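Local coordinates for protein transcriptional regulator (Saccharomonospora viridis, PDB 4KWA) that probably acts as a TetR-family transcriptional repressor, binding DNA through an N-terminal helix-turn-helix domain and holding choline in its C-terminal ligand-binding domain, at residues N183-E187 against H188-E192; V101-Q104 against V105-E108; T36-A39 against T40-H44; L62-D65 against R66-E70. All blocks are in the same frame, centred on the assembly; numbering follows the deposited sequence.

Interaction 1: N183-E187 against H188-E192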
loop_
_atom_site.group_PDB
_atom_site.type_symbol
_atom_site.label_atom_id
_atom_site.label_comp_id
_atom_site.label_asym_id
_atom_site.label_seq_id
_atom_site.Cartn_x
_atom_site.Cartn_y
_atom_site.Cartn_z
ATOM N N ASN A 183 -1.575 -9.161 16.644
ATOM C CA ASN A 183 -1.666 -9.472 18.061
ATOM C C ASN A 183 -0.313 -10.093 18.546
ATOM O O ASN A 183 0.158 -9.758 19.645
ATOM C CB ASN A 183 -2.983 -10.248 18.343
ATOM C CG ASN A 183 -4.189 -9.314 18.469
ATOM O OD1 ASN A 183 -5.016 -9.172 17.542
ATOM N ND2 ASN A 183 -4.253 -8.604 19.576
ATOM N N ASP A 184 0.347 -10.931 17.736
ATOM C CA ASP A 184 1.686 -11.462 18.073
ATOM C C ASP A 184 2.714 -10.352 18.198
ATOM O O ASP A 184 3.553 -10.369 19.045
ATOM C CB ASP A 184 2.122 -12.532 17.085
ATOM C CG ASP A 184 1.344 -13.859 17.276
ATOM O OD1 ASP A 184 0.654 -13.974 18.322
ATOM O OD2 ASP A 184 1.443 -14.793 16.414
ATOM N N PHE A 185 2.666 -9.391 17.303
ATOM C CA PHE A 185 3.613 -8.285 17.328
ATOM C C PHE A 185 3.350 -7.514 18.642
ATOM O O PHE A 185 4.285 -7.081 19.268
ATOM C CB PHE A 185 3.330 -7.353 16.121
ATOM C CG PHE A 185 4.237 -6.114 16.059
ATOM C CD1 PHE A 185 5.546 -6.205 15.657
ATOM C CD2 PHE A 185 3.768 -4.905 16.432
ATOM C CE1 PHE A 185 6.388 -5.109 15.678
ATOM C CE2 PHE A 185 4.627 -3.775 16.467
ATOM C CZ PHE A 185 5.887 -3.901 16.041
ATOM N N ILE A 186 2.103 -7.185 18.944
ATOM C CA ILE A 186 1.808 -6.425 20.175
ATOM C C ILE A 186 2.321 -7.221 21.388
ATOM O O ILE A 186 3.086 -6.758 22.217
ATOM C CB ILE A 186 0.302 -6.162 20.323
ATOM C CG1 ILE A 186 -0.147 -5.154 19.256
ATOM C CG2 ILE A 186 -0.063 -5.712 21.741
ATOM C CD1 ILE A 186 -1.643 -5.027 19.140
ATOM N N GLU A 187 1.875 -8.464 21.486
ATOM C CA GLU A 187 2.282 -9.248 22.653
ATOM C C GLU A 187 3.818 -9.415 22.798
ATOM O O GLU A 187 4.287 -9.495 23.925
ATOM C CB GLU A 187 1.524 -10.608 22.716
ATOM C CG GLU A 187 0.006 -10.489 22.872
ATOM C CD GLU A 187 -0.435 -9.622 24.069
ATOM O OE1 GLU A 187 0.037 -9.908 25.195
ATOM O OE2 GLU A 187 -1.277 -8.684 23.885
ATOM N N HIS A 188 4.594 -9.513 21.722
ATOM C CA HIS A 188 6.043 -9.741 21.850
ATOM C C HIS A 188 6.977 -8.557 21.626
ATOM O O HIS A 188 8.150 -8.612 21.963
ATOM C CB HIS A 188 6.438 -10.894 20.936
ATOM C CG HIS A 188 5.668 -12.140 21.222
ATOM N ND1 HIS A 188 5.000 -12.847 20.251
ATOM C CD2 HIS A 188 5.345 -12.726 22.404
ATOM C CE1 HIS A 188 4.366 -13.862 20.809
ATOM N NE2 HIS A 188 4.554 -13.806 22.115
ATOM N N ASN A 189 6.470 -7.507 20.984
ATOM C CA ASN A 189 7.296 -6.322 20.725
ATOM C C ASN A 189 6.926 -5.123 21.490
ATOM O O ASN A 189 7.722 -4.185 21.573
ATOM C CB ASN A 189 7.292 -5.940 19.251
ATOM C CG ASN A 189 8.086 -6.901 18.409
ATOM O OD1 ASN A 189 7.651 -8.004 18.131
ATOM N ND2 ASN A 189 9.232 -6.457 17.967
ATOM N N ILE A 190 5.672 -5.081 21.952
ATOM C CA ILE A 190 5.143 -3.928 22.681
ATOM C C ILE A 190 4.937 -4.201 24.160
ATOM O O ILE A 190 5.371 -3.429 24.998
ATOM C CB ILE A 190 3.874 -3.373 22.042
ATOM C CG1 ILE A 190 4.079 -3.140 20.527
ATOM C CG2 ILE A 190 3.415 -2.089 22.698
ATOM C CD1 ILE A 190 2.936 -2.522 19.793
ATOM N N VAL A 191 4.268 -5.301 24.487
ATOM C CA VAL A 191 3.956 -5.631 25.863
ATOM C C VAL A 191 5.207 -5.971 26.680
ATOM O O VAL A 191 6.088 -6.729 26.214
ATOM C CB VAL A 191 2.894 -6.752 25.931
ATOM C CG1 VAL A 191 2.698 -7.325 27.375
ATOM C CG2 VAL A 191 1.597 -6.274 25.358
ATOM N N GLU A 192 5.233 -5.423 27.902
ATOM C CA GLU A 192 6.310 -5.547 28.902
ATOM C C GLU A 192 6.438 -6.984 29.443
ATOM O O GLU A 192 5.508 -7.481 30.079
ATOM C CB GLU A 192 6.026 -4.537 30.061
ATOM C CG GLU A 192 7.041 -4.412 31.201
ATOM C CD GLU A 192 8.459 -4.147 30.735
ATOM O OE1 GLU A 192 8.992 -3.093 31.043
ATOM O OE2 GLU A 192 9.014 -4.947 30.003
#
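Ile186 offers one carbonyl oxygen to two backbone donors, Ile190 N at 3.1 Å and Val191 N at 2.9 Å from Ile186 O. The two preceding carbonyls of helix 175-190 make ordinary i to i+4 bonds, from His188 N to Asp184 O and from Asn189 N to Phe185 O. The bond from Val191 spans five residues, so the helix widens here into a pi-type turn, and it is the straighter of the pair at 165°.

Among the side chains, Phe185 holds CG anti to its backbone N (chi1 178°), which brings the far end of the ring up to the next turn. Asn189 CB then lies over one face in a CH-pi contact, 4.0 Å from the centroid of the Phe185 ring and displaced toward its rim. Ile190 CD1 fills the angle between two neighbours, 3.9 Å from Phe185 CE2 and 4.1 Å from Ile186 CG1. Ile186 CG2 in turn meets Val191 CG2 at 4.0 Å. Glu187 runs alongside Val191, its chain bent so that the carboxylate brushes CG2, while OE2 forms a salt bridge with Arg78. Phe185 also packs on Leu155 and Leu158 of helix 148-168 and on Arg154 of the second subunit.

The chemistry is thus divided: the widened turn gives Ile186 O two backbone donors, next to apolar side chains that meet through carbon alone, and the charge of Glu187 is met by Arg78.

Interaction 2: V101-Q104 against V105-E108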
loop_
_atom_site.group_PDB
_atom_site.type_symbol
_atom_site.label_atom_id
_atom_site.label_comp_id
_atom_site.label_asym_id
_atom_site.label_seq_id
_atom_site.Cartn_x
_atom_site.Cartn_y
_atom_site.Cartn_z
ATOM N N VAL A 101 -10.514 1.971 -0.993
ATOM C CA VAL A 101 -10.355 3.346 -1.330
ATOM C C VAL A 101 -8.967 3.866 -0.928
ATOM O O VAL A 101 -8.357 4.615 -1.724
ATOM C CB VAL A 101 -11.429 4.185 -0.678
ATOM C CG1 VAL A 101 -11.126 5.670 -0.904
ATOM C CG2 VAL A 101 -12.769 3.759 -1.267
ATOM N N TRP A 102 -8.504 3.520 0.282
ATOM C CA TRP A 102 -7.157 3.960 0.713
ATOM C C TRP A 102 -6.060 3.496 -0.212
ATOM O O TRP A 102 -5.176 4.332 -0.530
ATOM C CB TRP A 102 -6.808 3.783 2.199
ATOM C CG TRP A 102 -7.740 4.563 3.102
ATOM C CD1 TRP A 102 -8.639 4.026 3.964
ATOM C CD2 TRP A 102 -7.894 6.005 3.187
ATOM N NE1 TRP A 102 -9.342 5.033 4.609
ATOM C CE2 TRP A 102 -8.929 6.250 4.119
ATOM C CE3 TRP A 102 -7.310 7.116 2.502
ATOM C CZ2 TRP A 102 -9.325 7.538 4.474
ATOM C CZ3 TRP A 102 -7.690 8.409 2.863
ATOM C CH2 TRP A 102 -8.714 8.609 3.832
ATOM N N LEU A 103 -6.127 2.263 -0.688
ATOM C CA LEU A 103 -5.152 1.799 -1.688
ATOM C C LEU A 103 -5.171 2.758 -2.912
ATOM O O LEU A 103 -4.119 3.064 -3.532
ATOM C CB LEU A 103 -5.419 0.372 -2.188
ATOM C CG LEU A 103 -4.711 -0.797 -1.491
ATOM C CD1 LEU A 103 -5.043 -0.901 -0.032
ATOM C CD2 LEU A 103 -4.934 -2.136 -2.135
ATOM N N GLN A 104 -6.345 3.209 -3.318
ATOM C CA GLN A 104 -6.406 4.122 -4.489
ATOM C C GLN A 104 -5.840 5.530 -4.153
ATOM O O GLN A 104 -5.285 6.250 -4.993
ATOM C CB GLN A 104 -7.834 4.174 -5.017
ATOM C CG GLN A 104 -8.390 2.841 -5.429
ATOM C CD GLN A 104 -9.858 2.999 -5.825
ATOM O OE1 GLN A 104 -10.193 3.719 -6.779
ATOM N NE2 GLN A 104 -10.670 2.290 -5.165
ATOM N N VAL A 105 -6.068 5.902 -2.904
ATOM C CA VAL A 105 -5.595 7.168 -2.445
ATOM C C VAL A 105 -4.106 7.238 -2.380
ATOM O O VAL A 105 -3.493 8.280 -2.733
ATOM C CB VAL A 105 -6.241 7.529 -1.106
ATOM C CG1 VAL A 105 -5.584 8.745 -0.411
ATOM C CG2 VAL A 105 -7.664 7.925 -1.426
ATOM N N TRP A 106 -3.477 6.108 -2.053
ATOM C CA TRP A 106 -2.009 6.148 -2.040
ATOM C C TRP A 106 -1.472 6.567 -3.405
ATOM O O TRP A 106 -0.536 7.367 -3.527
ATOM C CB TRP A 106 -1.461 4.774 -1.576
ATOM C CG TRP A 106 -1.833 4.390 -0.286
ATOM C CD1 TRP A 106 -2.097 5.196 0.799
ATOM C CD2 TRP A 106 -1.847 3.061 0.196
ATOM N NE1 TRP A 106 -2.355 4.440 1.872
ATOM C CE2 TRP A 106 -2.140 3.122 1.557
ATOM C CE3 TRP A 106 -1.618 1.790 -0.412
ATOM C CZ2 TRP A 106 -2.271 1.983 2.340
ATOM C CZ3 TRP A 106 -1.759 0.645 0.372
ATOM C CH2 TRP A 106 -2.083 0.756 1.736
ATOM N N THR A 107 -2.038 6.002 -4.494
ATOM C CA THR A 107 -1.658 6.426 -5.772
ATOM C C THR A 107 -2.079 7.815 -6.130
ATOM O O THR A 107 -1.297 8.584 -6.603
ATOM C CB THR A 107 -2.192 5.480 -6.870
ATOM O OG1 THR A 107 -1.190 4.528 -6.998
ATOM C CG2 THR A 107 -2.312 6.185 -8.235
ATOM N N GLU A 108 -3.339 8.139 -5.942
ATOM C CA GLU A 108 -3.820 9.473 -6.321
ATOM C C GLU A 108 -3.082 10.566 -5.540
ATOM O O GLU A 108 -2.943 11.699 -6.025
ATOM C CB GLU A 108 -5.327 9.615 -6.126
ATOM C CG GLU A 108 -6.133 8.661 -6.984
ATOM C CD GLU A 108 -5.914 8.907 -8.460
ATOM O OE1 GLU A 108 -5.933 10.112 -8.799
ATOM O OE2 GLU A 108 -5.694 7.925 -9.252
HETATM O O HOH W 1 -6.118 5.602 -7.901
#
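Trp106 is folded back over Leu103 by its first two torsions: CG stands beside the backbone N, and a chi2 of -30° lays the indole across the preceding turn. Leu103 answers with a chi1 of -93°, well away from a staggered value, and this turns its branched end to the ring, with Leu103 CD1 3.7 Å from Trp106 CZ3. The same indole face receives two backbone groups. Leu103 CA makes a CH-pi contact 4.2 Å from the centroid of the Trp106 six-membered ring, and Trp102 O sits 3.3 Å above the indole plane while also accepting the bond from Trp106 N.

Trp102 behaves differently. Its indole runs side by side with Val105, whose CG1 lies near the ring plane at the edge, 3.8 Å from Trp102 CE3. Val105 CG2 extends the apolar strip to Val101 CG1.

On the polar flank, Glu108 N bonds almost straight (173°) to Gln104 O. A water donates to the same Gln104 O at 3.1 Å and to Glu108 OE2 at 2.7 Å, tying the carboxylate back to the turn it follows. Glu108 OE2 is also bonded to His23 NE2, and Gln104 OE1 to Tyr22 N, so this flank joins helix 94-109 to the N-terminal domain.

Trp102 touches the bound choline, and Trp106 packs on Asp160, which lines the choline pocket, as does Trp99, about one turn before Trp102. The arrangement is that of a pocket-lining helix in the ligand-binding domain of a TetR-type regulator.

Interaction 3: T36-A39 against T40-H44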
loop_
_atom_site.group_PDB
_atom_site.type_symbol
_atom_site.label_atom_id
_atom_site.label_comp_id
_atom_site.label_asym_id
_atom_site.label_seq_id
_atom_site.Cartn_x
_atom_site.Cartn_y
_atom_site.Cartn_z
ATOM N N THR A 36 -30.960 10.579 -9.871
ATOM C CA THR A 36 -30.806 12.034 -10.009
ATOM C C THR A 36 -30.297 12.285 -11.410
ATOM O O THR A 36 -30.295 11.370 -12.249
ATOM C CB THR A 36 -29.895 12.608 -8.920
ATOM O OG1 THR A 36 -30.240 12.016 -7.672
ATOM C CG2 THR A 36 -30.067 14.131 -8.796
ATOM N N SER A 37 -29.948 13.535 -11.690
ATOM C CA SER A 37 -29.434 13.886 -12.983
ATOM C C SER A 37 -27.942 14.067 -12.879
ATOM O O SER A 37 -27.330 14.267 -11.785
ATOM C CB SER A 37 -30.115 15.162 -13.493
ATOM O OG SER A 37 -29.970 16.230 -12.547
ATOM N N ASN A 38 -27.288 13.958 -14.009
ATOM C CA ASN A 38 -25.893 14.247 -13.990
ATOM C C ASN A 38 -25.714 15.716 -13.550
ATOM O O ASN A 38 -24.790 16.007 -12.837
ATOM C CB ASN A 38 -25.239 13.982 -15.354
ATOM C CG ASN A 38 -24.883 12.515 -15.575
ATOM O OD1 ASN A 38 -23.986 12.216 -16.356
ATOM N ND2 ASN A 38 -25.499 11.615 -14.837
ATOM N N ALA A 39 -26.621 16.632 -13.956
ATOM C CA ALA A 39 -26.497 18.050 -13.614
ATOM C C ALA A 39 -26.454 18.397 -12.110
ATOM O O ALA A 39 -25.690 19.276 -11.665
ATOM C CB ALA A 39 -27.559 18.863 -14.371
ATOM N N THR A 40 -27.305 17.728 -11.337
ATOM C CA THR A 40 -27.347 17.872 -9.874
ATOM C C THR A 40 -26.005 17.524 -9.265
ATOM O O THR A 40 -25.517 18.185 -8.287
ATOM C CB THR A 40 -28.364 16.886 -9.274
ATOM O OG1 THR A 40 -29.645 17.158 -9.818
ATOM C CG2 THR A 40 -28.406 17.033 -7.740
ATOM N N ILE A 41 -25.497 16.373 -9.720
ATOM C CA ILE A 41 -24.193 15.945 -9.260
ATOM C C ILE A 41 -23.116 16.972 -9.591
ATOM O O ILE A 41 -22.337 17.358 -8.726
ATOM C CB ILE A 41 -23.744 14.566 -9.803
ATOM C CG1 ILE A 41 -24.794 13.436 -9.613
ATOM C CG2 ILE A 41 -22.437 14.214 -9.180
ATOM C CD1 ILE A 41 -25.385 13.355 -8.251
ATOM N N HIS A 42 -23.095 17.429 -10.845
ATOM C CA HIS A 42 -22.086 18.451 -11.282
ATOM C C HIS A 42 -22.207 19.753 -10.448
ATOM O O HIS A 42 -21.211 20.410 -10.051
ATOM C CB HIS A 42 -22.225 18.720 -12.779
ATOM C CG HIS A 42 -22.105 17.500 -13.677
ATOM N ND1 HIS A 42 -21.042 16.631 -13.629
ATOM C CD2 HIS A 42 -22.863 17.100 -14.736
ATOM C CE1 HIS A 42 -21.166 15.723 -14.580
ATOM N NE2 HIS A 42 -22.280 15.966 -15.250
ATOM N N TYR A 43 -23.438 20.075 -10.083
ATOM C CA TYR A 43 -23.679 21.281 -9.277
ATOM C C TYR A 43 -22.995 21.213 -7.956
ATOM O O TYR A 43 -22.279 22.146 -7.584
ATOM C CB TYR A 43 -25.164 21.532 -9.126
ATOM C CG TYR A 43 -25.560 22.698 -8.257
ATOM C CD1 TYR A 43 -25.264 24.027 -8.634
ATOM C CD2 TYR A 43 -26.345 22.496 -7.123
ATOM C CE1 TYR A 43 -25.667 25.116 -7.845
ATOM C CE2 TYR A 43 -26.771 23.573 -6.341
ATOM C CZ TYR A 43 -26.450 24.884 -6.711
ATOM O OH TYR A 43 -26.929 25.949 -5.927
ATOM N N HIS A 44 -23.035 20.061 -7.305
ATOM C CA HIS A 44 -22.363 19.996 -6.031
ATOM C C HIS A 44 -20.878 19.691 -6.147
ATOM O O HIS A 44 -20.075 20.168 -5.353
ATOM C CB HIS A 44 -23.027 18.983 -5.157
ATOM C CG HIS A 44 -24.399 19.387 -4.721
ATOM N ND1 HIS A 44 -25.533 18.697 -5.090
ATOM C CD2 HIS A 44 -24.820 20.444 -3.987
ATOM C CE1 HIS A 44 -26.594 19.291 -4.576
ATOM N NE2 HIS A 44 -26.190 20.362 -3.915
HETATM O O HOH W 2 -22.593 14.371 -17.604
#
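Ser37 and Thr40 meet through their hydroxyls, with Ser37 OG 2.9 Å from Thr40 OG1 in a hydrogen bond that either could donate. Ser37 holds the N-cap position of helix 38-44, and its chi1 of 55° swings OG over the first turn to reach its partner. Beside it, Thr36 CG2 presses crosswise on Thr40, only 3.3 Å from Thr40 CB, a tight contact.

One residue on, Asn38 O accepts His42 N at 3.0 Å, in a bond of 166°. The same oxygen lies over one face of the imidazole, 2.9 Å from His42 CD2. A water bridges the two side chains: it donates to Asn38 OD1 at 2.9 Å and lies in the ring plane at the edge, 2.9 Å from His42 NE2.

Further out, Asn38 and His42 both lean on Ile27 of helix 27-34, and Ile41 packs on Ile9 of helix 2-20. Helix 38-44 falls within the predicted helix-turn-helix and probably corresponds to the recognition helix of TetR-family proteins.

Chemically, the hydroxyl pair and the bridging water link polar side chains to one another across the first turn, and the water, held by both the Asn38 amide and the His42 imidazole, limits the rotation of the two groups.

Interaction 4: L62-D65 against R66-E70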
loop_
_atom_site.group_PDB
_atom_site.type_symbol
_atom_site.label_atom_id
_atom_site.label_comp_id
_atom_site.label_asym_id
_atom_site.label_seq_id
_atom_site.Cartn_x
_atom_site.Cartn_y
_atom_site.Cartn_z
ATOM N N LEU A 62 -16.323 9.874 9.552
ATOM C CA LEU A 62 -17.079 8.729 10.008
ATOM C C LEU A 62 -16.167 7.792 10.757
ATOM O O LEU A 62 -16.545 7.217 11.809
ATOM C CB LEU A 62 -17.602 7.926 8.779
ATOM C CG LEU A 62 -18.739 8.546 7.955
ATOM C CD1 LEU A 62 -18.919 7.761 6.661
ATOM C CD2 LEU A 62 -20.038 8.658 8.766
ATOM N N ALA A 63 -14.990 7.588 10.192
ATOM C CA ALA A 63 -14.033 6.577 10.743
ATOM C C ALA A 63 -13.475 6.972 12.105
ATOM O O ALA A 63 -13.302 6.143 12.976
ATOM C CB ALA A 63 -12.914 6.290 9.764
ATOM N N PHE A 64 -13.270 8.257 12.286
ATOM C CA PHE A 64 -12.830 8.763 13.532
ATOM C C PHE A 64 -13.969 8.747 14.587
ATOM O O PHE A 64 -13.784 8.341 15.731
ATOM C CB PHE A 64 -12.270 10.145 13.318
ATOM C CG PHE A 64 -11.831 10.783 14.598
ATOM C CD1 PHE A 64 -10.620 10.435 15.171
ATOM C CD2 PHE A 64 -12.637 11.737 15.212
ATOM C CE1 PHE A 64 -10.223 11.010 16.386
ATOM C CE2 PHE A 64 -12.230 12.328 16.386
ATOM C CZ PHE A 64 -11.025 11.956 16.961
ATOM N N ASP A 65 -15.210 9.026 14.157
ATOM C CA ASP A 65 -16.317 8.916 15.066
ATOM C C ASP A 65 -16.439 7.433 15.573
ATOM O O ASP A 65 -16.700 7.155 16.763
ATOM C CB ASP A 65 -17.588 9.346 14.362
ATOM C CG ASP A 65 -17.717 10.823 14.244
ATOM O OD1 ASP A 65 -16.966 11.564 14.938
ATOM O OD2 ASP A 65 -18.655 11.231 13.520
ATOM N N ARG A 66 -16.250 6.487 14.658
ATOM C CA ARG A 66 -16.343 5.061 14.950
ATOM C C ARG A 66 -15.270 4.727 16.037
ATOM O O ARG A 66 -15.512 4.022 17.031
ATOM C CB ARG A 66 -16.043 4.271 13.622
ATOM C CG ARG A 66 -15.951 2.758 13.680
ATOM C CD ARG A 66 -15.371 2.193 12.366
ATOM N NE ARG A 66 -16.079 2.722 11.206
ATOM C CZ ARG A 66 -15.527 2.968 10.014
ATOM N NH1 ARG A 66 -14.242 2.715 9.789
ATOM N NH2 ARG A 66 -16.270 3.464 9.042
ATOM N N GLN A 67 -14.081 5.273 15.830
ATOM C CA GLN A 67 -12.974 5.001 16.716
ATOM C C GLN A 67 -13.327 5.519 18.106
ATOM O O GLN A 67 -13.163 4.832 19.150
ATOM C CB GLN A 67 -11.735 5.694 16.170
ATOM C CG GLN A 67 -10.517 5.498 16.987
ATOM C CD GLN A 67 -9.404 6.340 16.533
ATOM O OE1 GLN A 67 -8.701 6.014 15.579
ATOM N NE2 GLN A 67 -9.135 7.369 17.303
ATOM N N VAL A 68 -13.747 6.787 18.150
ATOM C CA VAL A 68 -14.140 7.362 19.472
ATOM C C VAL A 68 -15.156 6.520 20.224
ATOM O O VAL A 68 -15.031 6.347 21.420
ATOM C CB VAL A 68 -14.638 8.815 19.287
ATOM C CG1 VAL A 68 -15.328 9.373 20.511
ATOM C CG2 VAL A 68 -13.416 9.637 18.881
ATOM N N ALA A 69 -16.145 5.960 19.490
ATOM C CA ALA A 69 -17.249 5.146 20.010
ATOM C C ALA A 69 -16.742 3.817 20.555
ATOM O O ALA A 69 -17.075 3.422 21.658
ATOM C CB ALA A 69 -18.284 4.864 18.921
ATOM N N GLU A 70 -15.831 3.208 19.813
ATOM C CA GLU A 70 -15.287 1.937 20.172
ATOM C C GLU A 70 -14.394 2.066 21.431
ATOM O O GLU A 70 -14.527 1.272 22.337
ATOM C CB GLU A 70 -14.502 1.335 18.996
ATOM C CG GLU A 70 -13.816 -0.006 19.280
ATOM C CD GLU A 70 -14.762 -1.196 19.487
ATOM O OE1 GLU A 70 -15.999 -1.040 19.384
ATOM O OE2 GLU A 70 -14.243 -2.316 19.720
#
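Phe64 carries Val68 on one face of its ring: Val68 CG2 makes a CH-pi contact 4.1 Å from the Phe64 centroid, shifted toward the rim near CZ. Gln67 reaches the same ring from a slanting direction, its NE2 3.9 Å from Phe64 CE1 and its amide plane turned 66° from that of the ring. Over one face of the Arg66 guanidinium lies the backbone of Ala63, with Ala63 CA 3.9 Å above the centre of the group, and Ala63 CB is 3.8 Å from Arg66 NH1. A bend at chi3 turns the end of the arginine toward the preceding turn.

All of this happens on helix 48-71, which in the TetR fold runs from the DNA-binding domain into the ligand-binding domain. Arg66 NH2 forms a salt bridge with Glu98 of helix 94-109, so the guanidinium is held by charge as well as by its alanine support. Arg125 adds a cation-pi contact to Phe64.

With chi1 at 178°, Phe64 points its CG away from its own amide nitrogen, and the ring tip comes up to Val68. The backbone here keeps i to i+4 bonds, with Val68 N 2.9 Å from Phe64 O in a bond of 177° and Ala69 N bonded to Asp65 O.

Overall arrangement
From the N terminus the order is interaction 3, interaction 4, interaction 2 and interaction 1. Each joins adjoining segments on or at the end of one helix, so each closes no more than a helical turn; they follow in series, and none nests in or crosses another. Interaction 3 belongs to the predicted helix-turn-helix. Interaction 4 lies on helix 48-71, the next helix, and interaction 2 on helix 94-109; their nearest atoms are about 6 Å apart, where the two helices lie close together. Interaction 1, on helix 175-190, lies about 50 Å from interaction 3 between centres, across the chain's centre. Interactions 1 and 2 both touch the second subunit.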